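NADH-rubredoxin oxidoreductase (Clostridium acetobutylicum, PDB 3KLJ) catalyses the NADH-dependent reduction of rubredoxin through a bound FAD, passing electrons into the dioxygen-scavenging pathways of this anaerobe. Local coordinates at residues D125-L130 / S221-A226; K148-G153 / G215-S220. One frame throughout, in Å; residues are numbered along the deposited sequence.

Interaction 1: residues D125-L130 / S221-A226; sequences DEIFSL and SCVITA. With FAD (flavin-adenine dinucleotide), chain B.
Phe128 and Cys222 meet on one face of the sheet, where the outer strand 127-128 pairs with strand 222-225, and the thiol sulfur comes obliquely to the ring: Cys222 SG lies 4.5 Å from the centroid of the Phe128 ring and 40° off its normal. With CG beside its own backbone N (chi1 -63°), the ring also brings its CD1 edge to the carbonyl oxygen of Val223, which lies near the ring plane. The Phe128 CB packs more loosely on Ile224 CG1. On the face of Ile127 and Val223, the two branched side chains meet through Ile127 CG1 and Val223 CG2, 3.8 Å apart, while the other branch of Ile127, CG2, rests on the OG1 and CG2 of Thr225. The backbones pair in parallel through two hydrogen bonds, Phe128 N to Val223 O at 2.8 Å and Thr225 N to Phe128 O at 2.7 Å. The latter oxygen also receives a CA-H contact from Ile224 CA at 3.1 Å. Beyond this short pairing the strands separate, and waters bridge both ends: one links Glu126 O to Val223 N, the other joins Leu130 N to Thr225 O. At the second end Leu130 CD2 reaches the flavin methyl C7M at 3.8 Å. The arrangement is a short outer strand added in parallel to the Rossmann-type sheet of the NADH-binding domain, its chain continuing directly into the FAD pocket.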
loop_
_atom_site.group_PDB
_atom_site.type_symbol
_atom_site.label_atom_id
_atom_site.label_comp_id
_atom_site.label_asym_id
_atom_site.label_seq_id
_atom_site.Cartn_x
_atom_site.Cartn_y
_atom_site.Cartn_z
ATOM N N ASP A 125 -24.584 8.268 5.776
ATOM C CA ASP A 125 -24.918 7.439 6.933
ATOM C C ASP A 125 -23.798 6.444 7.219
ATOM O O ASP A 125 -23.327 6.338 8.354
ATOM C CB ASP A 125 -26.250 6.713 6.725
ATOM C CG ASP A 125 -27.431 7.465 7.321
ATOM O OD1 ASP A 125 -27.508 8.704 7.159
ATOM O OD2 ASP A 125 -28.290 6.810 7.951
ATOM N N GLU A 126 -23.373 5.725 6.185
ATOM C CA GLU A 126 -22.309 4.746 6.322
ATOM C C GLU A 126 -21.160 5.091 5.383
ATOM O O GLU A 126 -21.380 5.360 4.199
ATOM C CB GLU A 126 -22.837 3.338 6.031
ATOM C CG GLU A 126 -21.863 2.209 6.408
ATOM C CD GLU A 126 -22.548 0.856 6.596
ATOM O OE1 GLU A 126 -23.781 0.765 6.394
ATOM O OE2 GLU A 126 -21.844 -0.121 6.950
ATOM N N ILE A 127 -19.945 5.111 5.926
ATOM C CA ILE A 127 -18.736 5.278 5.123
ATOM C C ILE A 127 -17.999 3.951 5.057
ATOM O O ILE A 127 -17.788 3.298 6.075
ATOM C CB ILE A 127 -17.789 6.385 5.674
ATOM C CG1 ILE A 127 -18.378 7.781 5.454
ATOM C CG2 ILE A 127 -16.437 6.324 4.994
ATOM C CD1 ILE A 127 -19.081 8.357 6.671
ATOM N N PHE A 128 -17.623 3.557 3.847
ATOM C CA PHE A 128 -16.869 2.341 3.630
ATOM C C PHE A 128 -15.438 2.687 3.261
ATOM O O PHE A 128 -15.154 3.781 2.755
ATOM C CB PHE A 128 -17.504 1.511 2.509
ATOM C CG PHE A 128 -18.901 1.046 2.824
ATOM C CD1 PHE A 128 -19.998 1.810 2.458
ATOM C CD2 PHE A 128 -19.113 -0.144 3.518
ATOM C CE1 PHE A 128 -21.293 1.390 2.769
ATOM C CE2 PHE A 128 -20.407 -0.576 3.831
ATOM C CZ PHE A 128 -21.492 0.192 3.455
ATOM N N SER A 129 -14.535 1.759 3.541
ATOM C CA SER A 129 -13.229 1.774 2.895
ATOM C C SER A 129 -12.813 0.371 2.534
ATOM O O SER A 129 -13.333 -0.601 3.072
ATOM C CB SER A 129 -12.156 2.470 3.737
ATOM O OG SER A 129 -12.403 2.363 5.110
ATOM N N LEU A 130 -11.884 0.279 1.596
ATOM C CA LEU A 130 -11.418 -0.995 1.125
ATOM C C LEU A 130 -10.027 -1.251 1.686
ATOM O O LEU A 130 -9.038 -0.664 1.226
ATOM C CB LEU A 130 -11.410 -1.020 -0.408
ATOM C CG LEU A 130 -10.898 -2.282 -1.102
ATOM C CD1 LEU A 130 -11.725 -3.495 -0.674
ATOM C CD2 LEU A 130 -10.916 -2.105 -2.621
ATOM N N SER A 221 -25.586 7.073 -3.067
ATOM C CA SER A 221 -24.447 6.210 -3.390
ATOM C C SER A 221 -23.935 5.394 -2.208
ATOM O O SER A 221 -24.128 5.760 -1.046
ATOM C CB SER A 221 -23.274 7.036 -3.930
ATOM O OG SER A 221 -23.688 7.936 -4.932
ATOM N N CYS A 222 -23.271 4.287 -2.524
ATOM C CA CYS A 222 -22.394 3.626 -1.569
ATOM C C CYS A 222 -21.125 4.479 -1.519
ATOM O O CYS A 222 -20.466 4.676 -2.539
ATOM C CB CYS A 222 -22.097 2.194 -2.021
ATOM S SG CYS A 222 -20.656 1.421 -1.260
ATOM N N VAL A 223 -20.813 5.025 -0.346
ATOM C CA VAL A 223 -19.696 5.963 -0.244
ATOM C C VAL A 223 -18.455 5.306 0.352
ATOM O O VAL A 223 -18.473 4.751 1.460
ATOM C CB VAL A 223 -20.072 7.320 0.450
ATOM C CG1 VAL A 223 -21.533 7.702 0.166
ATOM C CG2 VAL A 223 -19.827 7.283 1.930
ATOM N N ILE A 224 -17.383 5.345 -0.429
ATOM C CA ILE A 224 -16.128 4.695 -0.075
ATOM C C ILE A 224 -15.032 5.750 0.017
ATOM O O ILE A 224 -14.787 6.485 -0.930
ATOM C CB ILE A 224 -15.744 3.623 -1.131
ATOM C CG1 ILE A 224 -16.959 2.752 -1.475
ATOM C CG2 ILE A 224 -14.596 2.770 -0.637
ATOM C CD1 ILE A 224 -17.054 2.374 -2.922
ATOM N N THR A 225 -14.380 5.832 1.168
ATOM C CA THR A 225 -13.253 6.741 1.320
ATOM C C THR A 225 -11.965 5.992 1.010
ATOM O O THR A 225 -11.751 4.886 1.493
ATOM C CB THR A 225 -13.215 7.398 2.719
ATOM O OG1 THR A 225 -13.312 6.388 3.734
ATOM C CG2 THR A 225 -14.366 8.397 2.866
ATOM N N ALA A 226 -11.150 6.581 0.147
ATOM C CA ALA A 226 -9.850 6.043 -0.236
ATOM C C ALA A 226 -8.877 7.192 -0.000
ATOM O O ALA A 226 -8.478 7.897 -0.932
ATOM C CB ALA A 226 -9.867 5.615 -1.713
HETATM P PA FAD B . -1.267 -6.444 5.760
HETATM O O1A FAD B . -2.147 -5.299 6.187
HETATM O O2A FAD B . -1.566 -6.921 4.359
HETATM O O5B FAD B . -1.422 -7.650 6.795
HETATM C C5B FAD B . -1.343 -7.425 8.191
HETATM C C4B FAD B . -2.299 -8.377 8.910
HETATM O O4B FAD B . -2.135 -8.243 10.321
HETATM C C3B FAD B . -3.755 -8.034 8.604
HETATM O O3B FAD B . -4.432 -9.210 8.192
HETATM C C2B FAD B . -4.319 -7.501 9.908
HETATM O O2B FAD B . -5.659 -7.887 10.116
HETATM C C1B FAD B . -3.405 -8.142 10.943
HETATM N N9A FAD B . -3.320 -7.387 12.206
HETATM C C8A FAD B . -3.354 -6.028 12.374
HETATM N N7A FAD B . -3.243 -5.754 13.695
HETATM C C5A FAD B . -3.132 -6.913 14.374
HETATM C C6A FAD B . -3.002 -7.197 15.734
HETATM N N6A FAD B . -3.243 -6.250 16.642
HETATM N N1A FAD B . -2.917 -8.519 16.135
HETATM C C2A FAD B . -2.959 -9.543 15.207
HETATM N N3A FAD B . -3.100 -9.252 13.863
HETATM C C4A FAD B . -3.180 -7.952 13.451
HETATM N N1 FAD B . 0.632 -2.700 -2.931
HETATM C C2 FAD B . 1.385 -2.671 -4.086
HETATM O O2 FAD B . 2.599 -2.751 -4.013
HETATM N N3 FAD B . 0.781 -2.582 -5.323
HETATM C C4 FAD B . -0.589 -2.504 -5.413
HETATM O O4 FAD B . -1.096 -2.409 -6.534
HETATM C C4X FAD B . -1.368 -2.517 -4.247
HETATM N N5 FAD B . -2.752 -2.449 -4.311
HETATM C C5X FAD B . -3.512 -2.470 -3.157
HETATM C C6 FAD B . -4.910 -2.394 -3.229
HETATM C C7 FAD B . -5.668 -2.428 -2.048
HETATM C C7M FAD B . -7.165 -2.346 -2.118
HETATM C C8 FAD B . -5.034 -2.523 -0.809
HETATM C C8M FAD B . -5.824 -2.553 0.476
HETATM C C9 FAD B . -3.647 -2.591 -0.746
HETATM C C9A FAD B . -2.882 -2.570 -1.916
HETATM N N10 FAD B . -1.493 -2.646 -1.845
HETATM C C10 FAD B . -0.741 -2.621 -3.005
HETATM C "C1'" FAD B . -0.812 -2.729 -0.519
HETATM C "C2'" FAD B . -0.425 -4.144 -0.145
HETATM O "O2'" FAD B . -1.608 -4.899 0.022
HETATM C "C3'" FAD B . 0.348 -4.067 1.156
HETATM O "O3'" FAD B . 1.578 -3.400 0.937
HETATM C "C4'" FAD B . 0.644 -5.429 1.759
HETATM O "O4'" FAD B . -0.561 -6.156 1.962
HETATM C "C5'" FAD B . 1.314 -5.220 3.111
HETATM O "O5'" FAD B . 1.401 -6.476 3.733
HETATM P P FAD B . 1.577 -6.563 5.310
HETATM O O1P FAD B . 1.703 -8.025 5.705
HETATM O O2P FAD B . 2.716 -5.693 5.782
HETATM O O3P FAD B . 0.239 -5.905 5.929
HETATM O O HOH W 1 -22.339 4.921 1.955
HETATM O O HOH W 2 -10.662 2.574 0.710
#

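Interaction 2: residues K148-G153 / G215-S220; sequences KAFIIG and GDLIRS
The ring of Phe150 receives two helix side chains, Leu217 over one face and Ile218 obliquely. Leu217 CD2 stands 3.8 Å from both Phe150 CD1 and Phe150 CE1; its CG lies over the same face, and the two side chains cross at about a right angle. Ile218 comes from the same side of the ring plane, nearest the CD2-CE2 bond, its CG1 3.7 Å from Phe150 CD2. Although the CB of Ile218 does not point at the strand, placing CG1 beside the backbone N (chi1 -79°) carries that branch inward. The CB of Phe150 points at the helix, and CG anti to the backbone N (chi1 -174°) carries the ring to Leu217 and Ile218. Nearer the surface, the aliphatic part of Lys148 continues the contact: its CE touches Leu217 CD1 at 4.0 Å, and its CG packs on Ser220 O at 3.6 Å. No hydrogen bond joins the two segments. On the outer side of the helix, Arg219 NH1 and Asp216 OD1 form a salt bridge at 2.8 Å. Further out, the strand is held by backbone bonds to Cys222 and Ile224 and to Ser173, while Phe150 and Leu217 both touch Ser173. This is apolar packing of a short helix on a central strand of the parallel alpha/beta sheet, whose strand 149-152 leads into a glycine-rich turn consistent with the Rossmann dinucleotide-binding motif.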
loop_
_atom_site.group_PDB
_atom_site.type_symbol
_atom_site.label_atom_id
_atom_site.label_comp_id
_atom_site.label_asym_id
_atom_site.label_seq_id
_atom_site.Cartn_x
_atom_site.Cartn_y
_atom_site.Cartn_z
ATOM N N LYS A 148 -25.227 2.643 -7.103
ATOM C CA LYS A 148 -24.040 3.395 -7.563
ATOM C C LYS A 148 -23.072 3.703 -6.410
ATOM O O LYS A 148 -23.458 3.677 -5.241
ATOM C CB LYS A 148 -24.430 4.679 -8.324
ATOM C CG LYS A 148 -25.280 5.675 -7.535
ATOM C CD LYS A 148 -26.184 6.501 -8.443
ATOM C CE LYS A 148 -25.436 7.647 -9.109
ATOM N NZ LYS A 148 -26.295 8.370 -10.102
ATOM N N ALA A 149 -21.814 3.981 -6.745
ATOM C CA ALA A 149 -20.798 4.284 -5.733
ATOM C C ALA A 149 -20.220 5.695 -5.886
ATOM O O ALA A 149 -20.145 6.231 -6.995
ATOM C CB ALA A 149 -19.679 3.246 -5.766
ATOM N N PHE A 150 -19.826 6.289 -4.763
ATOM C CA PHE A 150 -19.116 7.565 -4.774
ATOM C C PHE A 150 -17.831 7.393 -3.977
ATOM O O PHE A 150 -17.876 7.158 -2.761
ATOM C CB PHE A 150 -19.997 8.686 -4.203
ATOM C CG PHE A 150 -19.387 10.063 -4.307
ATOM C CD1 PHE A 150 -19.004 10.589 -5.547
ATOM C CD2 PHE A 150 -19.226 10.849 -3.172
ATOM C CE1 PHE A 150 -18.445 11.864 -5.642
ATOM C CE2 PHE A 150 -18.672 12.124 -3.256
ATOM C CZ PHE A 150 -18.281 12.631 -4.497
ATOM N N ILE A 151 -16.694 7.473 -4.670
ATOM C CA ILE A 151 -15.394 7.281 -4.045
ATOM C C ILE A 151 -14.742 8.626 -3.724
ATOM O O ILE A 151 -14.479 9.431 -4.617
ATOM C CB ILE A 151 -14.446 6.388 -4.913
ATOM C CG1 ILE A 151 -15.014 4.972 -5.037
ATOM C CG2 ILE A 151 -13.044 6.297 -4.304
ATOM C CD1 ILE A 151 -15.653 4.673 -6.356
ATOM N N ILE A 152 -14.500 8.862 -2.439
ATOM C CA ILE A 152 -13.838 10.075 -1.974
ATOM C C ILE A 152 -12.349 9.799 -1.761
ATOM O O ILE A 152 -11.976 8.885 -1.008
ATOM C CB ILE A 152 -14.498 10.609 -0.667
ATOM C CG1 ILE A 152 -15.899 11.166 -0.975
ATOM C CG2 ILE A 152 -13.604 11.657 0.006
ATOM C CD1 ILE A 152 -16.682 11.615 0.228
ATOM N N GLY A 153 -11.500 10.590 -2.414
ATOM C CA GLY A 153 -10.048 10.415 -2.312
ATOM C C GLY A 153 -9.395 10.379 -3.676
ATOM O O GLY A 153 -9.884 9.713 -4.590
ATOM N N GLY A 215 -24.923 16.388 -1.244
ATOM C CA GLY A 215 -25.833 15.547 -0.478
ATOM C C GLY A 215 -26.568 14.504 -1.299
ATOM O O GLY A 215 -26.556 13.303 -0.938
ATOM N N ASP A 216 -27.195 14.962 -2.403
ATOM C CA ASP A 216 -28.016 14.083 -3.252
ATOM C C ASP A 216 -27.237 12.885 -3.804
ATOM O O ASP A 216 -27.725 11.750 -3.767
ATOM C CB ASP A 216 -28.661 14.869 -4.403
ATOM C CG ASP A 216 -29.772 15.798 -3.935
ATOM O OD1 ASP A 216 -30.253 15.641 -2.787
ATOM O OD2 ASP A 216 -30.175 16.689 -4.729
ATOM N N LEU A 217 -26.029 13.139 -4.306
ATOM C CA LEU A 217 -25.180 12.070 -4.823
ATOM C C LEU A 217 -24.652 11.187 -3.694
ATOM O O LEU A 217 -24.685 9.960 -3.805
ATOM C CB LEU A 217 -24.027 12.638 -5.664
ATOM C CG LEU A 217 -22.986 11.663 -6.238
ATOM C CD1 LEU A 217 -23.643 10.564 -7.081
ATOM C CD2 LEU A 217 -21.955 12.424 -7.072
ATOM N N ILE A 218 -24.174 11.809 -2.617
ATOM C CA ILE A 218 -23.682 11.070 -1.449
ATOM C C ILE A 218 -24.743 10.128 -0.861
ATOM O O ILE A 218 -24.475 8.940 -0.650
ATOM C CB ILE A 218 -23.063 12.018 -0.381
ATOM C CG1 ILE A 218 -21.638 12.411 -0.816
ATOM C CG2 ILE A 218 -23.021 11.357 0.989
ATOM C CD1 ILE A 218 -21.002 13.544 -0.021
ATOM N N ARG A 219 -25.948 10.663 -0.642
ATOM C CA ARG A 219 -27.076 9.911 -0.091
ATOM C C ARG A 219 -27.419 8.674 -0.927
ATOM O O ARG A 219 -27.612 7.548 -0.356
ATOM C CB ARG A 219 -28.300 10.827 -0.010
ATOM C CG ARG A 219 -29.080 10.761 1.288
ATOM C CD ARG A 219 -30.154 11.862 1.342
ATOM N NE ARG A 219 -29.573 13.211 1.271
ATOM C CZ ARG A 219 -29.819 14.097 0.299
ATOM N NH1 ARG A 219 -30.659 13.808 -0.717
ATOM N NH2 ARG A 219 -29.227 15.288 0.349
ATOM N N SER A 220 -27.482 8.894 -2.281
ATOM C CA SER A 220 -27.906 7.846 -3.211
ATOM C C SER A 220 -26.794 6.864 -3.595
ATOM O O SER A 220 -27.041 5.926 -4.355
ATOM C CB SER A 220 -28.520 8.467 -4.475
ATOM O OG SER A 220 -27.567 9.237 -5.183
#

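In the fold
Both contacts belong to the same parallel sheet, in which strand 222-225 lies between strands 127-128 and 149-152. Interaction 1 joins strand to strand at the sheet's edge and is mostly buried, relying on backbone hydrogen bonds, bridging waters and side chains on both faces. Interaction 2 sets a helix on the sheet, is only partly buried, and depends on apolar side chains without a bond between its segments. The helix 215-220 runs straight into strand 222-225, so one stretch of chain serves both; Cys222 N to Lys148 O and Ala226 N to Ile152 O tie the neighbouring strands. Only interaction 1 reaches FAD; interaction 2 lies away from it.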